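Local coordinates for Non-structural protein 3 (Porcine deltacoronavirus, PDB 6LN0) that probably serves viral replication, combining a macro domain thought to bind ADP-ribose with a papain-like protease domain thought to cleave the viral polyprotein, at residues L21-P34 against I110-L122. Residues are numbered along the deposited sequence; the frame is centred on the assembly and turned at random.
Sequences LASIKFDNSVLVNP and ILTEPAHYVIPIL
In the macro-domain fold, parallel strands 29-34 and 117-120 lie side by side inside the central sheet, a worked example of how a ladder of backbone bonds is sealed by side chains on both faces. Val-30 N donates to His-116 O and Val-118 N to Val-30 O; Val-32 N then gives its hydrogen to Val-118 O at 3.0 Å, almost straight with an angle of 172° at the hydrogen. The ladder stops at Pro-120, which has no N-H to give Val-32 O; its ring CD lies 3.4 Å from that oxygen instead. Ahead of this ladder the imidazole edge of His-116 meets the hydroxyl of Ser-29 in the ring plane, ND1 to OG 2.6 Å. That same OG accepts from Asp-27 N, and the histidine's NE2 bonds to Thr-150, so both ring nitrogens are held and the rotation of the ring is fixed.

On one face Val-118 spreads its methyls: CG1, anti to its own backbone N (chi1 179°), meets Leu-31 CD1 at 3.9 Å, while CG2 reaches CE1 of the Phe-26 ring at 3.9 Å. On the other, Val-30 CG1 runs alongside Tyr-117, 3.9 Å from CD1. Farther along, Val-32 and Ile-110 meet tip to tip, CG1 to CD1 3.6 Å, and the rings of Pro-34 and Pro-120 cross at a slant, CG to CG 3.5 Å.

Strand 83-89 bonds to the far edge of 29-34 through Ser-29, Leu-31 and Asn-33, and strand 146-152 is the other neighbour of 117-120. Helix 44-53 packs against the Leu-31 face through Ile-49, which also touches Leu-21.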
loop_
_atom_site.group_PDB
_atom_site.type_symbol
_atom_site.label_atom_id
_atom_site.label_comp_id
_atom_site.label_asym_id
_atom_site.label_seq_id
_atom_site.Cartn_x
_atom_site.Cartn_y
_atom_site.Cartn_z
ATOM N N LEU A 21 4.309 29.949 31.343
ATOM C CA LEU A 21 5.095 28.996 32.122
ATOM C C LEU A 21 4.466 28.709 33.475
ATOM O O LEU A 21 4.379 27.546 33.882
ATOM C CB LEU A 21 6.529 29.514 32.283
ATOM C CG LEU A 21 7.220 29.462 30.923
ATOM C CD1 LEU A 21 8.575 30.109 30.968
ATOM C CD2 LEU A 21 7.309 28.022 30.379
ATOM N N ALA A 22 3.981 29.750 34.167
ATOM C CA ALA A 22 3.318 29.558 35.454
ATOM C C ALA A 22 2.231 28.490 35.402
ATOM O O ALA A 22 1.934 27.863 36.420
ATOM C CB ALA A 22 2.720 30.884 35.947
ATOM N N SER A 23 1.659 28.240 34.231
ATOM C CA SER A 23 0.604 27.253 34.066
ATOM C C SER A 23 1.080 25.812 34.181
ATOM O O SER A 23 0.282 24.943 34.561
ATOM C CB SER A 23 -0.034 27.407 32.699
ATOM O OG SER A 23 0.938 27.310 31.676
ATOM N N ILE A 24 2.357 25.537 33.897
ATOM C CA ILE A 24 2.748 24.179 33.548
ATOM C C ILE A 24 2.596 23.253 34.748
ATOM O O ILE A 24 2.785 23.649 35.907
ATOM C CB ILE A 24 4.183 24.187 32.994
ATOM C CG1 ILE A 24 4.244 24.954 31.682
ATOM C CG2 ILE A 24 4.696 22.771 32.755
ATOM C CD1 ILE A 24 3.686 24.161 30.495
ATOM N N LYS A 25 2.227 22.011 34.464
ATOM C CA LYS A 25 2.211 20.923 35.436
ATOM C C LYS A 25 3.640 20.400 35.614
ATOM O O LYS A 25 4.121 19.586 34.815
ATOM C CB LYS A 25 1.256 19.832 34.954
ATOM C CG LYS A 25 1.301 18.502 35.714
ATOM C CD LYS A 25 0.612 17.402 34.906
ATOM C CE LYS A 25 1.313 16.055 35.079
ATOM N NZ LYS A 25 2.234 16.044 36.258
ATOM N N PHE A 26 4.334 20.857 36.666
ATOM C CA PHE A 26 5.739 20.521 36.876
ATOM C C PHE A 26 5.899 19.201 37.638
ATOM O O PHE A 26 4.942 18.629 38.163
ATOM C CB PHE A 26 6.459 21.641 37.621
ATOM C CG PHE A 26 6.668 22.879 36.799
ATOM C CD1 PHE A 26 7.630 22.917 35.804
ATOM C CD2 PHE A 26 5.908 24.015 37.027
ATOM C CE1 PHE A 26 7.827 24.071 35.046
ATOM C CE2 PHE A 26 6.097 25.160 36.273
ATOM C CZ PHE A 26 7.059 25.190 35.282
ATOM N N ASP A 27 7.147 18.719 37.691
ATOM C CA ASP A 27 7.504 17.435 38.294
ATOM C C ASP A 27 9.026 17.302 38.419
ATOM O O ASP A 27 9.658 16.547 37.664
ATOM C CB ASP A 27 6.925 16.286 37.464
ATOM C CG ASP A 27 7.277 14.912 38.027
ATOM O OD1 ASP A 27 7.784 14.839 39.173
ATOM O OD2 ASP A 27 7.049 13.900 37.317
ATOM N N ASN A 28 9.617 18.032 39.373
ATOM C CA ASN A 28 11.075 18.126 39.538
ATOM C C ASN A 28 11.752 18.434 38.205
ATOM O O ASN A 28 12.768 17.847 37.836
ATOM C CB ASN A 28 11.639 16.856 40.172
ATOM C CG ASN A 28 11.076 16.609 41.552
ATOM O OD1 ASN A 28 10.423 15.592 41.798
ATOM N ND2 ASN A 28 11.302 17.555 42.457
ATOM N N SER A 29 11.187 19.403 37.504
ATOM C CA SER A 29 11.475 19.612 36.102
ATOM C C SER A 29 12.720 20.460 35.922
ATOM O O SER A 29 13.123 21.220 36.802
ATOM C CB SER A 29 10.288 20.286 35.415
ATOM O OG SER A 29 9.068 19.625 35.722
ATOM N N VAL A 30 13.337 20.309 34.759
ATOM C CA VAL A 30 14.354 21.239 34.301
ATOM C C VAL A 30 13.633 22.272 33.456
ATOM O O VAL A 30 13.113 21.956 32.385
ATOM C CB VAL A 30 15.452 20.540 33.502
ATOM C CG1 VAL A 30 16.375 21.583 32.856
ATOM C CG2 VAL A 30 16.224 19.612 34.414
ATOM N N LEU A 31 13.577 23.500 33.953
ATOM C CA LEU A 31 12.941 24.585 33.229
ATOM C C LEU A 31 14.011 25.291 32.423
ATOM O O LEU A 31 14.976 25.805 32.999
ATOM C CB LEU A 31 12.260 25.542 34.200
ATOM C CG LEU A 31 11.618 26.788 33.622
ATOM C CD1 LEU A 31 10.392 26.410 32.799
ATOM C CD2 LEU A 31 11.239 27.732 34.754
ATOM N N VAL A 32 13.854 25.305 31.096
ATOM C CA VAL A 32 14.826 25.954 30.223
ATOM C C VAL A 32 14.506 27.439 30.106
ATOM O O VAL A 32 13.351 27.832 29.908
ATOM C CB VAL A 32 14.869 25.301 28.827
ATOM C CG1 VAL A 32 15.948 25.964 28.018
ATOM C CG2 VAL A 32 15.143 23.806 28.911
ATOM N N ASN A 33 15.544 28.260 30.187
ATOM C CA ASN A 33 15.428 29.718 30.130
ATOM C C ASN A 33 16.179 30.226 28.910
ATOM O O ASN A 33 17.424 30.186 28.889
ATOM C CB ASN A 33 15.984 30.356 31.406
ATOM C CG ASN A 33 15.887 31.888 31.409
ATOM O OD1 ASN A 33 16.414 32.580 30.521
ATOM N ND2 ASN A 33 15.228 32.424 32.434
ATOM N N PRO A 34 15.499 30.714 27.889
ATOM C CA PRO A 34 16.193 31.213 26.695
ATOM C C PRO A 34 16.671 32.639 26.931
ATOM O O PRO A 34 15.873 33.579 27.001
ATOM C CB PRO A 34 15.110 31.128 25.606
ATOM C CG PRO A 34 13.970 30.352 26.217
ATOM C CD PRO A 34 14.047 30.676 27.687
ATOM N N ILE A 110 20.611 21.171 25.407
ATOM C CA ILE A 110 19.636 21.124 26.487
ATOM C C ILE A 110 19.354 19.696 26.923
ATOM O O ILE A 110 19.325 19.388 28.118
ATOM C CB ILE A 110 18.338 21.830 26.031
ATOM C CG1 ILE A 110 18.522 23.343 25.984
ATOM C CG2 ILE A 110 17.133 21.408 26.894
ATOM C CD1 ILE A 110 17.402 24.053 25.274
ATOM N N LEU A 111 19.103 18.815 25.954
ATOM C CA LEU A 111 18.492 17.513 26.211
ATOM C C LEU A 111 19.611 16.483 26.299
ATOM O O LEU A 111 19.952 15.811 25.324
ATOM C CB LEU A 111 17.477 17.175 25.132
ATOM C CG LEU A 111 16.380 18.233 25.009
ATOM C CD1 LEU A 111 16.029 18.497 23.557
ATOM C CD2 LEU A 111 15.147 17.829 25.813
ATOM N N THR A 112 20.197 16.379 27.491
ATOM C CA THR A 112 21.394 15.587 27.705
ATOM C C THR A 112 21.239 14.544 28.793
ATOM O O THR A 112 22.028 13.596 28.830
ATOM C CB THR A 112 22.574 16.501 28.068
ATOM O OG1 THR A 112 22.319 17.124 29.337
ATOM C CG2 THR A 112 22.751 17.566 27.009
ATOM N N GLU A 113 20.253 14.682 29.663
ATOM C CA GLU A 113 20.089 13.863 30.850
ATOM C C GLU A 113 18.650 13.386 30.917
ATOM O O GLU A 113 17.758 14.005 30.334
ATOM C CB GLU A 113 20.438 14.665 32.112
ATOM C CG GLU A 113 21.713 15.475 32.001
ATOM C CD GLU A 113 22.954 14.604 32.080
ATOM O OE1 GLU A 113 23.877 14.788 31.242
ATOM O OE2 GLU A 113 22.999 13.732 32.985
ATOM N N PRO A 114 18.388 12.291 31.591
ATOM C CA PRO A 114 17.007 11.792 31.615
ATOM C C PRO A 114 16.180 12.472 32.699
ATOM O O PRO A 114 16.093 12.017 33.844
ATOM C CB PRO A 114 17.187 10.287 31.838
ATOM C CG PRO A 114 18.480 10.192 32.573
ATOM C CD PRO A 114 19.343 11.342 32.188
ATOM N N ALA A 115 15.585 13.599 32.307
ATOM C CA ALA A 115 14.800 14.461 33.176
ATOM C C ALA A 115 13.585 14.938 32.399
ATOM O O ALA A 115 13.492 14.758 31.180
ATOM C CB ALA A 115 15.612 15.668 33.668
ATOM N N HIS A 116 12.656 15.574 33.114
ATOM C CA HIS A 116 11.487 16.185 32.495
ATOM C C HIS A 116 11.809 17.632 32.146
ATOM O O HIS A 116 11.973 18.472 33.033
ATOM C CB HIS A 116 10.263 16.129 33.400
ATOM C CG HIS A 116 9.152 17.011 32.921
ATOM N ND1 HIS A 116 8.603 18.014 33.693
ATOM C CD2 HIS A 116 8.523 17.071 31.721
ATOM C CE1 HIS A 116 7.663 18.633 33.001
ATOM N NE2 HIS A 116 7.594 18.081 31.802
ATOM N N TYR A 117 11.855 17.930 30.860
ATOM C CA TYR A 117 12.212 19.249 30.372
ATOM C C TYR A 117 10.963 20.052 30.041
ATOM O O TYR A 117 9.987 19.518 29.503
ATOM C CB TYR A 117 13.089 19.132 29.132
ATOM C CG TYR A 117 14.465 18.590 29.415
ATOM C CD1 TYR A 117 15.505 19.442 29.769
ATOM C CD2 TYR A 117 14.736 17.234 29.313
ATOM C CE1 TYR A 117 16.777 18.961 30.027
ATOM C CE2 TYR A 117 16.007 16.745 29.573
ATOM C CZ TYR A 117 17.021 17.610 29.927
ATOM O OH TYR A 117 18.289 17.137 30.176
ATOM N N VAL A 118 11.003 21.341 30.358
ATOM C CA VAL A 118 9.964 22.279 29.968
ATOM C C VAL A 118 10.653 23.342 29.141
ATOM O O VAL A 118 11.572 24.012 29.628
ATOM C CB VAL A 118 9.245 22.881 31.182
ATOM C CG1 VAL A 118 8.209 23.858 30.748
ATOM C CG2 VAL A 118 8.612 21.776 32.002
ATOM N N ILE A 119 10.261 23.462 27.879
ATOM C CA ILE A 119 11.040 24.299 26.977
ATOM C C ILE A 119 10.131 25.294 26.262
ATOM O O ILE A 119 9.268 24.897 25.463
ATOM C CB ILE A 119 11.828 23.444 25.968
ATOM C CG1 ILE A 119 12.493 22.259 26.667
ATOM C CG2 ILE A 119 12.887 24.265 25.274
ATOM C CD1 ILE A 119 13.623 21.637 25.873
ATOM N N PRO A 120 10.258 26.587 26.552
ATOM C CA PRO A 120 9.770 27.599 25.609
ATOM C C PRO A 120 10.462 27.417 24.267
ATOM O O PRO A 120 11.690 27.316 24.198
ATOM C CB PRO A 120 10.171 28.925 26.273
ATOM C CG PRO A 120 11.189 28.539 27.354
ATOM C CD PRO A 120 10.752 27.188 27.801
ATOM N N ILE A 121 9.665 27.372 23.196
ATOM C CA ILE A 121 10.241 27.217 21.865
ATOM C C ILE A 121 11.257 28.321 21.637
ATOM O O ILE A 121 10.994 29.497 21.921
ATOM C CB ILE A 121 9.138 27.228 20.801
ATOM C CG1 ILE A 121 8.219 26.032 21.007
ATOM C CG2 ILE A 121 9.735 27.210 19.406
ATOM C CD1 ILE A 121 6.877 26.232 20.410
ATOM N N LEU A 122 12.447 27.937 21.179
ATOM C CA LEU A 122 13.544 28.880 21.036
ATOM C C LEU A 122 13.323 29.753 19.811
ATOM O O LEU A 122 12.698 29.339 18.834
ATOM C CB LEU A 122 14.885 28.146 20.923
ATOM C CG LEU A 122 15.252 27.059 21.945
ATOM C CD1 LEU A 122 16.723 26.673 21.791
ATOM C CD2 LEU A 122 14.951 27.491 23.397
#